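Local coordinates for protein putative D-lactate dehydrogenase (Chlamydomonas reinhardtii, PDB 4ZGS) that probably reduces pyruvate to D-lactate with a nicotinamide cofactor during fermentation in the algal chloroplast, as a member of the D-isomer specific 2-hydroxyacid dehydrogenase family, at residues A[237-241]-A[268-272]; A[229-235]-A[255-259]; A[194-198]-A[217-221]; A[294-300]-A[316-321]. One frame throughout, in Å; residues are numbered along the deposited sequence.

Contact 1. Residues A[237-241]-A[268-272]; sequences LHCPL and RGGLI. With NAD (nicotinamide-adenine-dinucleotide), chain I.
Leu271 is the apolar centre of this contact, packed between Leu237, Cys239 and Leu241. The side chains of Leu241 and Leu271 slide past each other in opposite directions, with Leu241 CD1 3.7 Å from Leu271 CD2. That same CD2 meets Cys239 SG at 3.9 Å, while the other branch, CD1, faces Cys239 O. Leu237 also runs antiparallel to Leu271, and its CD1 rests 3.9 Å from Leu271 CB, close to Ile272 CG1 as well. Beyond the leucines, Leu241 and Arg268 cross at about a right angle. Leu241 lays CD2 3.6 Å from Arg268 NH1, an oblique approach to the guanidinium. The placement of Leu241 follows from its CG lying anti to the backbone N (chi1 -175°), which sends both methyls over the 3-10 turn 269-271. Gly270 sits under these methyls, and a side chain there would collide with Leu241 CD2.

Both segments also reach the cofactor. Cys239 CB lies 3.6 Å from N3A of the NAD adenine, Arg268 CG approaches O2D of the nicotinamide ribose, and Pro240 CG lies 3.8 Å from NAD C8A. An alanine in place of Pro240 would remove most of the ring packed beside the adenosine, and would probably open a gap there and let the loop turn more freely. Placed after strands 234-237 and 261-265, these loops lie at the C-terminal ends of the strands of a parallel Rossmann sheet, the usual seat of NAD in this family.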
loop_
_atom_site.group_PDB
_atom_site.type_symbol
_atom_site.label_atom_id
_atom_site.label_comp_id
_atom_site.label_asym_id
_atom_site.label_seq_id
_atom_site.Cartn_x
_atom_site.Cartn_y
_atom_site.Cartn_z
ATOM N N LEU A 237 -13.729 18.012 17.078
ATOM C CA LEU A 237 -14.839 17.685 17.953
ATOM C C LEU A 237 -14.354 16.952 19.179
ATOM O O LEU A 237 -13.687 15.929 19.054
ATOM C CB LEU A 237 -15.867 16.832 17.215
ATOM C CG LEU A 237 -16.323 17.348 15.858
ATOM C CD1 LEU A 237 -17.413 16.422 15.249
ATOM C CD2 LEU A 237 -16.810 18.784 16.012
ATOM N N HIS A 238 -14.533 17.545 20.357
ATOM C CA HIS A 238 -14.306 16.807 21.602
ATOM C C HIS A 238 -15.496 16.606 22.556
ATOM O O HIS A 238 -15.332 16.032 23.631
ATOM C CB HIS A 238 -13.120 17.442 22.287
ATOM C CG HIS A 238 -11.889 17.374 21.446
ATOM N ND1 HIS A 238 -11.080 16.260 21.400
ATOM C CD2 HIS A 238 -11.406 18.226 20.506
ATOM C CE1 HIS A 238 -10.105 16.461 20.530
ATOM N NE2 HIS A 238 -10.279 17.647 19.969
ATOM N N CYS A 239 -16.690 17.052 22.183
ATOM C CA CYS A 239 -17.834 16.893 23.077
ATOM C C CYS A 239 -18.282 15.430 23.161
ATOM O O CYS A 239 -18.039 14.630 22.246
ATOM C CB CYS A 239 -19.012 17.770 22.624
ATOM S SG CYS A 239 -19.459 17.639 20.849
ATOM N N PRO A 240 -18.949 15.076 24.268
ATOM C CA PRO A 240 -19.546 13.744 24.431
ATOM C C PRO A 240 -20.739 13.612 23.504
ATOM O O PRO A 240 -21.215 14.623 22.985
ATOM C CB PRO A 240 -19.979 13.723 25.898
ATOM C CG PRO A 240 -20.249 15.163 26.211
ATOM C CD PRO A 240 -19.211 15.943 25.427
ATOM N N LEU A 241 -21.232 12.399 23.304
ATOM C CA LEU A 241 -22.384 12.239 22.445
ATOM C C LEU A 241 -23.677 12.388 23.244
ATOM O O LEU A 241 -24.004 11.549 24.086
ATOM C CB LEU A 241 -22.333 10.881 21.758
ATOM C CG LEU A 241 -23.420 10.627 20.728
ATOM C CD1 LEU A 241 -23.349 11.732 19.677
ATOM C CD2 LEU A 241 -23.187 9.263 20.102
ATOM N N ARG A 268 -16.734 10.850 19.043
ATOM C CA ARG A 268 -17.805 9.869 18.862
ATOM C C ARG A 268 -18.383 9.922 17.468
ATOM O O ARG A 268 -18.723 11.002 16.977
ATOM C CB ARG A 268 -18.902 10.093 19.896
ATOM C CG ARG A 268 -18.446 9.699 21.268
ATOM C CD ARG A 268 -18.125 8.206 21.249
ATOM N NE ARG A 268 -18.537 7.567 22.484
ATOM C CZ ARG A 268 -19.770 7.146 22.717
ATOM N NH1 ARG A 268 -20.708 7.302 21.792
ATOM N NH2 ARG A 268 -20.063 6.583 23.882
ATOM N N GLY A 269 -18.550 8.746 16.859
ATOM C CA GLY A 269 -19.000 8.674 15.489
ATOM C C GLY A 269 -20.349 9.312 15.316
ATOM O O GLY A 269 -20.635 9.890 14.284
ATOM N N GLY A 270 -21.169 9.237 16.351
ATOM C CA GLY A 270 -22.490 9.838 16.347
ATOM C C GLY A 270 -22.520 11.354 16.175
ATOM O O GLY A 270 -23.587 11.919 15.928
ATOM N N LEU A 271 -21.384 12.030 16.360
ATOM C CA LEU A 271 -21.351 13.489 16.210
ATOM C C LEU A 271 -21.475 13.928 14.762
ATOM O O LEU A 271 -21.795 15.079 14.487
ATOM C CB LEU A 271 -20.062 14.065 16.782
ATOM C CG LEU A 271 -19.793 13.762 18.253
ATOM C CD1 LEU A 271 -18.429 14.264 18.631
ATOM C CD2 LEU A 271 -20.862 14.416 19.099
ATOM N N ILE A 272 -21.196 13.004 13.848
ATOM C CA ILE A 272 -21.195 13.277 12.415
ATOM C C ILE A 272 -22.194 12.426 11.670
ATOM O O ILE A 272 -22.288 11.227 11.917
ATOM C CB ILE A 272 -19.829 13.003 11.786
ATOM C CG1 ILE A 272 -18.745 13.898 12.390
ATOM C CG2 ILE A 272 -19.896 13.186 10.276
ATOM C CD1 ILE A 272 -17.388 13.612 11.791
HETATM P PA NAD I . -15.220 15.608 29.545
HETATM O O1A NAD I . -16.416 15.505 30.412
HETATM O O2A NAD I . -14.299 16.318 30.468
HETATM O O5B NAD I . -15.511 16.452 28.213
HETATM C C5B NAD I . -16.831 16.633 27.705
HETATM C C4B NAD I . -17.209 18.080 27.693
HETATM O O4B NAD I . -18.232 18.356 26.630
HETATM C C3B NAD I . -17.803 18.509 28.986
HETATM O O3B NAD I . -17.133 19.688 29.514
HETATM C C2B NAD I . -19.197 18.842 28.717
HETATM O O2B NAD I . -19.622 19.932 29.578
HETATM C C1B NAD I . -19.231 19.253 27.296
HETATM N N9A NAD I . -20.511 19.202 26.714
HETATM C C8A NAD I . -21.678 18.580 27.247
HETATM N N7A NAD I . -22.761 18.766 26.371
HETATM C C5A NAD I . -22.283 19.501 25.308
HETATM C C6A NAD I . -22.825 20.030 24.095
HETATM N N6A NAD I . -24.187 19.834 23.756
HETATM N N1A NAD I . -22.067 20.676 23.329
HETATM C C2A NAD I . -20.882 20.925 23.486
HETATM N N3A NAD I . -20.224 20.530 24.521
HETATM C C4A NAD I . -20.853 19.783 25.529
HETATM O O3 NAD I . -14.629 14.163 29.178
HETATM P PN NAD I . -13.316 13.917 28.296
HETATM O O1N NAD I . -12.234 13.257 29.067
HETATM O O2N NAD I . -12.685 15.199 27.901
HETATM O O5D NAD I . -13.700 13.073 26.995
HETATM C C5D NAD I . -14.435 11.846 27.068
HETATM C C4D NAD I . -14.692 11.456 25.660
HETATM O O4D NAD I . -13.459 10.921 25.039
HETATM C C3D NAD I . -15.672 10.372 25.528
HETATM O O3D NAD I . -17.030 10.869 25.661
HETATM C C2D NAD I . -15.410 9.889 24.175
HETATM O O2D NAD I . -16.170 10.693 23.239
HETATM C C1D NAD I . -13.957 10.076 23.933
HETATM N N1N NAD I . -13.290 8.834 23.889
HETATM C C2N NAD I . -12.381 8.556 22.841
HETATM C C3N NAD I . -11.731 7.324 22.783
HETATM C C7N NAD I . -10.754 7.026 21.648
HETATM O O7N NAD I . -10.952 7.476 20.534
HETATM N N7N NAD I . -9.618 6.206 21.872
HETATM C C4N NAD I . -11.981 6.356 23.772
HETATM C C5N NAD I . -12.889 6.627 24.816
HETATM C C6N NAD I . -13.538 7.856 24.876
#

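Contact 2. Residues A[229-235]-A[255-259]; sequences LAMSDIV and QKMKK
The carboxylate of Asp233 is the flat group through which the two segments bond, and Lys258 is its partner. NZ of Lys258 stands 2.6 Å from Asp233 OD1, on the syn side but 32° out of the carboxylate plane, in a salt bridge that is also a hydrogen bond. The other oxygen, OD2, accepts from the backbone N of Val180, so the group is held at both ends. The two side chains lie side by side and point the same way; with CG anti to its backbone N (chi1 -170°), Lys258 runs past the end of the helix, its CB 3.5 Å from Ser232 O. A leucine in place of Asp233 would probably leave the ammonium of Lys258 without its counter-charge and the Val180 amide without its carboxylate acceptor.

Met257 fills the other half of the contact. Its CA makes a CA-H...O contact of 3.1 Å to Leu229 O, its side chain crosses that of Leu229 obliquely, CG 4.0 Å from Leu229 CB, and the bent end brings CE tip to tip with Val235 CG2, 4.0 Å away. Ala230 CA makes a longer contact of this kind to Lys256 O, whose own ammonium pairs with Asp226.

The loop 255-259, between helix 251-254 and strand 261-265, thus packs against the end of helix 225-231 and the start of strand 234-237, where Asp233 and Val235 are backbone-bonded to Met262 of the neighbouring strand.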
loop_
_atom_site.group_PDB
_atom_site.type_symbol
_atom_site.label_atom_id
_atom_site.label_comp_id
_atom_site.label_asym_id
_atom_site.label_seq_id
_atom_site.Cartn_x
_atom_site.Cartn_y
_atom_site.Cartn_z
ATOM N N LEU A 229 -18.119 27.669 13.742
ATOM C CA LEU A 229 -18.192 26.934 12.463
ATOM C C LEU A 229 -17.960 27.840 11.280
ATOM O O LEU A 229 -17.397 27.430 10.268
ATOM C CB LEU A 229 -19.547 26.248 12.286
ATOM C CG LEU A 229 -19.886 25.134 13.257
ATOM C CD1 LEU A 229 -21.317 24.694 12.992
ATOM C CD2 LEU A 229 -18.888 23.994 13.109
ATOM N N ALA A 230 -18.420 29.070 11.414
ATOM C CA ALA A 230 -18.339 30.011 10.324
ATOM C C ALA A 230 -16.920 30.494 10.132
ATOM O O ALA A 230 -16.509 30.758 9.008
ATOM C CB ALA A 230 -19.260 31.180 10.567
ATOM N N MET A 231 -16.183 30.646 11.229
ATOM C CA MET A 231 -14.848 31.230 11.148
ATOM C C MET A 231 -13.696 30.239 11.035
ATOM O O MET A 231 -12.573 30.645 10.757
ATOM C CB MET A 231 -14.606 32.108 12.368
ATOM C CG MET A 231 -14.493 31.344 13.690
ATOM S SD MET A 231 -14.027 32.452 15.062
ATOM C CE MET A 231 -14.817 31.617 16.435
ATOM N N SER A 232 -13.954 28.947 11.241
ATOM C CA SER A 232 -12.839 28.022 11.453
ATOM C C SER A 232 -12.233 27.404 10.196
ATOM O O SER A 232 -12.944 26.940 9.303
ATOM C CB SER A 232 -13.280 26.923 12.419
ATOM O OG SER A 232 -13.715 27.503 13.646
ATOM N N ASP A 233 -10.904 27.382 10.154
ATOM C CA ASP A 233 -10.157 26.655 9.134
ATOM C C ASP A 233 -10.141 25.199 9.511
ATOM O O ASP A 233 -10.079 24.292 8.664
ATOM C CB ASP A 233 -8.720 27.165 9.029
ATOM C CG ASP A 233 -8.631 28.630 8.602
ATOM O OD1 ASP A 233 -9.196 28.985 7.534
ATOM O OD2 ASP A 233 -7.962 29.417 9.321
ATOM N N ILE A 234 -10.160 25.013 10.826
ATOM C CA ILE A 234 -10.098 23.721 11.472
ATOM C C ILE A 234 -11.091 23.626 12.615
ATOM O O ILE A 234 -11.143 24.513 13.489
ATOM C CB ILE A 234 -8.713 23.446 12.042
ATOM C CG1 ILE A 234 -7.646 23.645 10.971
ATOM C CG2 ILE A 234 -8.670 22.057 12.598
ATOM C CD1 ILE A 234 -6.238 23.566 11.517
ATOM N N VAL A 235 -11.872 22.556 12.585
ATOM C CA VAL A 235 -12.810 22.211 13.631
ATOM C C VAL A 235 -12.474 20.840 14.185
ATOM O O VAL A 235 -12.318 19.878 13.422
ATOM C CB VAL A 235 -14.239 22.216 13.125
ATOM C CG1 VAL A 235 -15.168 21.705 14.187
ATOM C CG2 VAL A 235 -14.631 23.630 12.722
ATOM N N GLN A 255 -23.003 23.460 5.677
ATOM C CA GLN A 255 -23.028 24.621 4.785
ATOM C C GLN A 255 -22.790 25.922 5.545
ATOM O O GLN A 255 -22.591 26.958 4.923
ATOM C CB GLN A 255 -24.334 24.695 3.989
ATOM C CG GLN A 255 -24.498 23.524 3.025
ATOM C CD GLN A 255 -23.280 23.320 2.106
ATOM O OE1 GLN A 255 -22.751 24.276 1.531
ATOM N NE2 GLN A 255 -22.822 22.068 1.993
ATOM N N LYS A 256 -22.854 25.876 6.878
ATOM C CA LYS A 256 -22.513 27.036 7.712
ATOM C C LYS A 256 -21.008 27.159 7.924
ATOM O O LYS A 256 -20.529 28.196 8.368
ATOM C CB LYS A 256 -23.201 26.971 9.075
ATOM C CG LYS A 256 -24.708 27.149 9.032
ATOM C CD LYS A 256 -25.277 27.254 10.436
ATOM C CE LYS A 256 -25.018 25.979 11.218
ATOM N NZ LYS A 256 -25.702 25.977 12.541
ATOM N N MET A 257 -20.262 26.103 7.627
ATOM C CA MET A 257 -18.824 26.131 7.830
ATOM C C MET A 257 -18.117 26.912 6.742
ATOM O O MET A 257 -18.740 27.380 5.793
ATOM C CB MET A 257 -18.266 24.719 7.896
ATOM C CG MET A 257 -18.804 23.945 9.057
ATOM S SD MET A 257 -18.355 22.190 8.998
ATOM C CE MET A 257 -16.688 22.267 9.635
ATOM N N LYS A 258 -16.806 27.037 6.899
ATOM C CA LYS A 258 -15.960 27.787 5.982
ATOM C C LYS A 258 -15.378 26.874 4.904
ATOM O O LYS A 258 -14.797 25.819 5.214
ATOM C CB LYS A 258 -14.847 28.476 6.768
ATOM C CG LYS A 258 -14.047 29.464 5.972
ATOM C CD LYS A 258 -13.032 30.209 6.844
ATOM C CE LYS A 258 -11.715 30.261 6.118
ATOM N NZ LYS A 258 -10.674 30.959 6.880
ATOM N N LYS A 259 -15.534 27.271 3.642
ATOM C CA LYS A 259 -15.127 26.425 2.533
ATOM C C LYS A 259 -13.678 25.991 2.628
ATOM O O LYS A 259 -12.778 26.809 2.665
ATOM C CB LYS A 259 -15.358 27.133 1.192
ATOM C CG LYS A 259 -14.930 26.280 -0.014
ATOM C CD LYS A 259 -15.619 26.711 -1.305
ATOM C CE LYS A 259 -15.345 25.738 -2.458
ATOM N NZ LYS A 259 -16.054 26.249 -3.668
#

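Contact 3. Residues A[194-198]-A[217-221]; sequences ARILK and AMGIP
Ala194 and Arg195, on helix 188-200 of the Rossmann-type NAD-binding domain, pack against Met218 and Ile220 of the loop that leaves helix 213-216. On one side the sulfur of Met218 makes the near approach: Met218 SD lies 3.5 Å from Arg195 CA and 3.7 Å from Arg195 CB, and the chain bends at its third torsion so that CE also turns to the helix backbone. Beside it, Ile220 enters with CD1 3.7 Å from Ala194 CB. Ile220 CG1 is anti to its carbonyl carbon (chi1 -66°), which carries CD1 toward Ala194; the same methyl lies 4.2 Å from Lys198 CB.

This turn of chain is a Schellman motif. Gly219 ends the helical run with a positive phi of 72°, and two bonds lead back into the last turn. Helix 188-200, which it faces, starts within a turn that fits the GxGxxG pattern; the amides of Ala188 and Ile189, inside that turn, are hydrogen-bonded to NAD.

Lys198 extends along the loop: its CE packs 4.0 Å from Met218 O, and its NZ stays a long 3.8 Å from Gly219 O. The guanidinium of Arg195 leads away from the loop: NE donates to Gln192 OE1 and NH2 to Ile200 O of the second subunit, while Ile220 also packs on Val204 and Ala206 of strand 203-207.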
loop_
_atom_site.group_PDB
_atom_site.type_symbol
_atom_site.label_atom_id
_atom_site.label_comp_id
_atom_site.label_asym_id
_atom_site.label_seq_id
_atom_site.Cartn_x
_atom_site.Cartn_y
_atom_site.Cartn_z
ATOM N N ALA A 194 -7.150 22.419 22.914
ATOM C CA ALA A 194 -7.003 23.881 22.967
ATOM C C ALA A 194 -5.604 24.313 23.428
ATOM O O ALA A 194 -4.991 25.167 22.787
ATOM C CB ALA A 194 -8.038 24.467 23.859
ATOM N N ARG A 195 -5.086 23.707 24.500
ATOM C CA ARG A 195 -3.742 24.043 24.983
ATOM C C ARG A 195 -2.697 23.801 23.893
ATOM O O ARG A 195 -1.900 24.688 23.593
ATOM C CB ARG A 195 -3.365 23.233 26.230
ATOM C CG ARG A 195 -1.941 23.530 26.718
ATOM C CD ARG A 195 -1.468 22.624 27.863
ATOM N NE ARG A 195 -1.477 21.199 27.489
ATOM C CZ ARG A 195 -0.556 20.625 26.708
ATOM N NH1 ARG A 195 -0.637 19.331 26.407
ATOM N NH2 ARG A 195 0.432 21.353 26.195
ATOM N N ILE A 196 -2.696 22.597 23.313
ATOM C CA ILE A 196 -1.731 22.220 22.268
ATOM C C ILE A 196 -1.831 23.111 21.023
ATOM O O ILE A 196 -0.811 23.597 20.482
ATOM C CB ILE A 196 -1.926 20.742 21.821
ATOM C CG1 ILE A 196 -1.614 19.748 22.944
ATOM C CG2 ILE A 196 -1.023 20.425 20.666
ATOM C CD1 ILE A 196 -2.253 18.329 22.723
ATOM N N LEU A 197 -3.057 23.337 20.559
ATOM C CA LEU A 197 -3.229 24.067 19.309
ATOM C C LEU A 197 -2.867 25.560 19.473
ATOM O O LEU A 197 -2.296 26.165 18.557
ATOM C CB LEU A 197 -4.655 23.860 18.763
ATOM C CG LEU A 197 -4.904 22.460 18.122
ATOM C CD1 LEU A 197 -6.374 22.075 18.062
ATOM C CD2 LEU A 197 -4.304 22.400 16.724
ATOM N N LYS A 198 -3.154 26.140 20.643
ATOM C CA LYS A 198 -2.726 27.520 20.959
ATOM C C LYS A 198 -1.201 27.545 20.987
ATOM O O LYS A 198 -0.561 28.472 20.516
ATOM C CB LYS A 198 -3.297 27.973 22.312
ATOM C CG LYS A 198 -2.988 29.394 22.721
ATOM C CD LYS A 198 -3.760 30.336 21.841
ATOM C CE LYS A 198 -3.810 31.757 22.387
ATOM N NZ LYS A 198 -4.902 32.497 21.670
ATOM N N ALA A 217 -8.292 30.910 30.959
ATOM C CA ALA A 217 -6.984 31.330 31.466
ATOM C C ALA A 217 -5.844 31.126 30.473
ATOM O O ALA A 217 -4.702 31.456 30.767
ATOM C CB ALA A 217 -6.678 30.610 32.740
ATOM N N MET A 218 -6.134 30.458 29.370
ATOM C CA MET A 218 -5.193 30.297 28.261
ATOM C C MET A 218 -5.425 31.424 27.281
ATOM O O MET A 218 -4.755 31.530 26.253
ATOM C CB MET A 218 -5.381 28.972 27.527
ATOM C CG MET A 218 -5.073 27.688 28.274
ATOM S SD MET A 218 -5.315 26.250 27.185
ATOM C CE MET A 218 -6.421 25.189 28.136
ATOM N N GLY A 219 -6.415 32.249 27.593
ATOM C CA GLY A 219 -6.773 33.347 26.723
ATOM C C GLY A 219 -7.469 32.926 25.452
ATOM O O GLY A 219 -7.263 33.553 24.409
ATOM N N ILE A 220 -8.246 31.844 25.525
ATOM C CA ILE A 220 -9.037 31.388 24.390
ATOM C C ILE A 220 -10.505 31.767 24.539
ATOM O O ILE A 220 -11.165 31.306 25.456
ATOM C CB ILE A 220 -8.928 29.893 24.212
ATOM C CG1 ILE A 220 -7.498 29.520 23.820
ATOM C CG2 ILE A 220 -9.961 29.412 23.186
ATOM C CD1 ILE A 220 -7.210 28.041 23.880
ATOM N N PRO A 221 -11.033 32.583 23.614
ATOM C CA PRO A 221 -12.423 33.058 23.693
ATOM C C PRO A 221 -13.492 31.994 23.413
ATOM O O PRO A 221 -13.311 31.126 22.564
ATOM C CB PRO A 221 -12.478 34.161 22.625
ATOM C CG PRO A 221 -11.390 33.835 21.681
ATOM C CD PRO A 221 -10.309 33.147 22.459
#

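Contact 4. Residues A[294-300]-A[316-321]; sequences YENEGGL and KWDRQF
The CA atoms of Tyr294 and Phe321 are 8.1 Å apart at one end of the contact and those of Gly299 and Lys316 8.0 Å apart at the other, so the backbones stay well separated and side chains bridge the space.

The core is an edge-to-face aromatic pair. The edge of Phe321 is turned toward the face of Tyr294, with ring centroids 4.9 Å apart and planes at 51°; Phe321 CD1 sits 3.7 Å above the Tyr294 ring plane, over its centre, and Phe321 CB adds a CH-pi contact over that ring. Tyr294 reaches this place because its CG is anti to the backbone N (chi1 176°). One face of the Phe321 ring carries Leu300 CD2, 4.0 Å from Phe321 CD2 and displaced toward the rim. Around Tyr294, the carboxylate of Asp318 comes in obliquely, and Gln320 NE2 makes only a weak bond to Tyr294 OH, whose position is uncertain.

Lys316 holds the far end: NZ donates to Gly299 O at 3.1 Å, with the donor tilted from the carbonyl plane. At the backbone angles of Gly299 a CB would press on the carbonyl O of Gly298. Arg319, at the start of helix 319-324, reaches Glu282 and Asp279 of the third subunit by salt bridges, while Phe321 meets Tyr166 of the second.

Asp318 is the N-cap of that helix: its OD1 accepts from Phe321 N at 3.0 Å, a nearly straight capping bond (173° at the hydrogen) approaching from above the carboxylate plane, placing the aromatic pair on the capped first turn.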
loop_
_atom_site.group_PDB
_atom_site.type_symbol
_atom_site.label_atom_id
_atom_site.label_comp_id
_atom_site.label_asym_id
_atom_site.label_seq_id
_atom_site.Cartn_x
_atom_site.Cartn_y
_atom_site.Cartn_z
ATOM N N TYR A 294 -16.199 6.485 13.721
ATOM C CA TYR A 294 -17.236 6.453 12.676
ATOM C C TYR A 294 -18.562 5.892 13.211
ATOM O O TYR A 294 -18.545 4.993 14.026
ATOM C CB TYR A 294 -16.741 5.629 11.496
ATOM C CG TYR A 294 -17.740 5.433 10.391
ATOM C CD1 TYR A 294 -17.922 6.391 9.405
ATOM C CD2 TYR A 294 -18.508 4.275 10.337
ATOM C CE1 TYR A 294 -18.840 6.203 8.384
ATOM C CE2 TYR A 294 -19.429 4.073 9.328
ATOM C CZ TYR A 294 -19.590 5.044 8.352
ATOM O OH TYR A 294 -20.501 4.845 7.343
ATOM N N GLU A 295 -19.699 6.344 12.688
ATOM C CA GLU A 295 -21.010 6.141 13.326
ATOM C C GLU A 295 -21.455 4.727 13.745
ATOM O O GLU A 295 -22.028 4.588 14.827
ATOM C CB GLU A 295 -22.087 6.678 12.394
ATOM C CG GLU A 295 -23.479 6.686 12.977
ATOM C CD GLU A 295 -24.520 7.000 11.920
ATOM O OE1 GLU A 295 -24.123 7.335 10.781
ATOM O OE2 GLU A 295 -25.729 6.899 12.219
ATOM N N ASN A 296 -21.254 3.691 12.935
ATOM C CA ASN A 296 -21.528 2.339 13.455
ATOM C C ASN A 296 -20.211 1.593 13.553
ATOM O O ASN A 296 -19.675 1.126 12.570
ATOM C CB ASN A 296 -22.555 1.566 12.600
ATOM C CG ASN A 296 -23.034 0.238 13.271
ATOM O OD1 ASN A 296 -22.380 -0.303 14.167
ATOM N ND2 ASN A 296 -24.201 -0.253 12.850
ATOM N N GLU A 297 -19.691 1.478 14.760
ATOM C CA GLU A 297 -18.403 0.838 14.939
ATOM C C GLU A 297 -18.503 -0.621 15.326
ATOM O O GLU A 297 -17.498 -1.326 15.278
ATOM C CB GLU A 297 -17.630 1.560 16.046
ATOM C CG GLU A 297 -17.236 2.972 15.715
ATOM C CD GLU A 297 -16.647 3.698 16.903
ATOM O OE1 GLU A 297 -16.613 3.108 18.004
ATOM O OE2 GLU A 297 -16.215 4.856 16.733
ATOM N N GLY A 298 -19.720 -1.067 15.654
ATOM C CA GLY A 298 -19.985 -2.410 16.164
ATOM C C GLY A 298 -19.759 -3.519 15.171
ATOM O O GLY A 298 -20.417 -3.580 14.135
ATOM N N GLY A 299 -18.844 -4.422 15.509
ATOM C CA GLY A 299 -18.468 -5.500 14.618
ATOM C C GLY A 299 -17.448 -5.031 13.592
ATOM O O GLY A 299 -16.774 -5.849 12.964
ATOM N N LEU A 300 -17.313 -3.715 13.433
ATOM C CA LEU A 300 -16.380 -3.134 12.459
ATOM C C LEU A 300 -14.977 -2.903 13.050
ATOM O O LEU A 300 -13.985 -3.416 12.531
ATOM C CB LEU A 300 -16.939 -1.824 11.896
ATOM C CG LEU A 300 -16.179 -1.149 10.745
ATOM C CD1 LEU A 300 -16.108 -2.034 9.505
ATOM C CD2 LEU A 300 -16.753 0.244 10.411
ATOM N N LYS A 316 -20.830 -8.384 6.399
ATOM C CA LYS A 316 -20.901 -7.126 7.148
ATOM C C LYS A 316 -20.381 -5.908 6.386
ATOM O O LYS A 316 -20.087 -4.891 7.010
ATOM C CB LYS A 316 -20.186 -7.218 8.503
ATOM C CG LYS A 316 -20.973 -8.014 9.563
ATOM C CD LYS A 316 -20.301 -7.962 10.948
ATOM C CE LYS A 316 -18.896 -8.555 10.997
ATOM N NZ LYS A 316 -18.341 -8.505 12.391
ATOM N N TRP A 317 -20.160 -6.031 5.079
ATOM C CA TRP A 317 -19.518 -4.948 4.328
ATOM C C TRP A 317 -20.218 -3.595 4.490
ATOM O O TRP A 317 -21.426 -3.475 4.284
ATOM C CB TRP A 317 -19.465 -5.313 2.855
ATOM C CG TRP A 317 -18.657 -4.410 2.041
ATOM C CD1 TRP A 317 -19.106 -3.433 1.210
ATOM C CD2 TRP A 317 -17.232 -4.410 1.947
ATOM N NE1 TRP A 317 -18.036 -2.803 0.614
ATOM C CE2 TRP A 317 -16.878 -3.384 1.051
ATOM C CE3 TRP A 317 -16.225 -5.171 2.544
ATOM C CZ2 TRP A 317 -15.555 -3.103 0.724
ATOM C CZ3 TRP A 317 -14.917 -4.882 2.237
ATOM C CH2 TRP A 317 -14.590 -3.855 1.323
ATOM N N ASP A 318 -19.458 -2.574 4.868
ATOM C CA ASP A 318 -20.014 -1.228 5.037
ATOM C C ASP A 318 -19.627 -0.446 3.796
ATOM O O ASP A 318 -18.481 -0.081 3.615
ATOM C CB ASP A 318 -19.470 -0.575 6.305
ATOM C CG ASP A 318 -20.163 0.738 6.651
ATOM O OD1 ASP A 318 -20.546 1.506 5.744
ATOM O OD2 ASP A 318 -20.312 1.011 7.858
ATOM N N ARG A 319 -20.573 -0.229 2.908
ATOM C CA ARG A 319 -20.200 0.315 1.618
ATOM C C ARG A 319 -19.826 1.776 1.787
ATOM O O ARG A 319 -18.874 2.256 1.174
ATOM C CB ARG A 319 -21.304 0.149 0.572
ATOM C CG ARG A 319 -20.844 0.639 -0.799
ATOM C CD ARG A 319 -22.019 0.731 -1.765
ATOM N NE ARG A 319 -22.680 -0.559 -1.909
ATOM C CZ ARG A 319 -23.811 -0.732 -2.570
ATOM N NH1 ARG A 319 -24.390 0.307 -3.159
ATOM N NH2 ARG A 319 -24.361 -1.933 -2.632
ATOM N N GLN A 320 -20.579 2.490 2.612
ATOM C CA GLN A 320 -20.306 3.911 2.747
ATOM C C GLN A 320 -19.004 4.210 3.509
ATOM O O GLN A 320 -18.269 5.111 3.096
ATOM C CB GLN A 320 -21.515 4.631 3.343
ATOM C CG GLN A 320 -21.529 4.891 4.809
ATOM C CD GLN A 320 -22.597 5.914 5.158
ATOM O OE1 GLN A 320 -23.019 6.692 4.299
ATOM N NE2 GLN A 320 -23.081 5.883 6.394
ATOM N N PHE A 321 -18.646 3.423 4.521
ATOM C CA PHE A 321 -17.317 3.568 5.128
ATOM C C PHE A 321 -16.179 3.293 4.115
ATOM O O PHE A 321 -15.237 4.085 3.982
ATOM C CB PHE A 321 -17.171 2.642 6.333
ATOM C CG PHE A 321 -15.855 2.782 7.075
ATOM C CD1 PHE A 321 -15.509 3.970 7.725
ATOM C CD2 PHE A 321 -14.964 1.716 7.135
ATOM C CE1 PHE A 321 -14.302 4.092 8.440
ATOM C CE2 PHE A 321 -13.745 1.840 7.829
ATOM C CZ PHE A 321 -13.420 3.039 8.484
#

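How the contacts relate
All four contacts belong to the NAD-binding domain and follow its chain from contact 3, through contacts 2 and 1, to contact 4. Contacts 1 and 2 alternate their segments around strands 234-237 and 261-265, with centres 17 Å apart: contact 1 lies at the strand ends facing the cofactor and contact 2 at the opposite ends. Contact 3 packs helix 188-200 against the loop after helix 213-216, beside edge strand 203-207. Contact 4 lies beyond strand 286-291, touching contact 1 through Gly269 and Glu295, its centre about 35 Å from that of contact 3. Contact 1 lines the cofactor site; the others join parts of the domain around it. No other protein chain touches contacts 1 and 2, whereas contacts 3 and 4 include residues that meet other subunits.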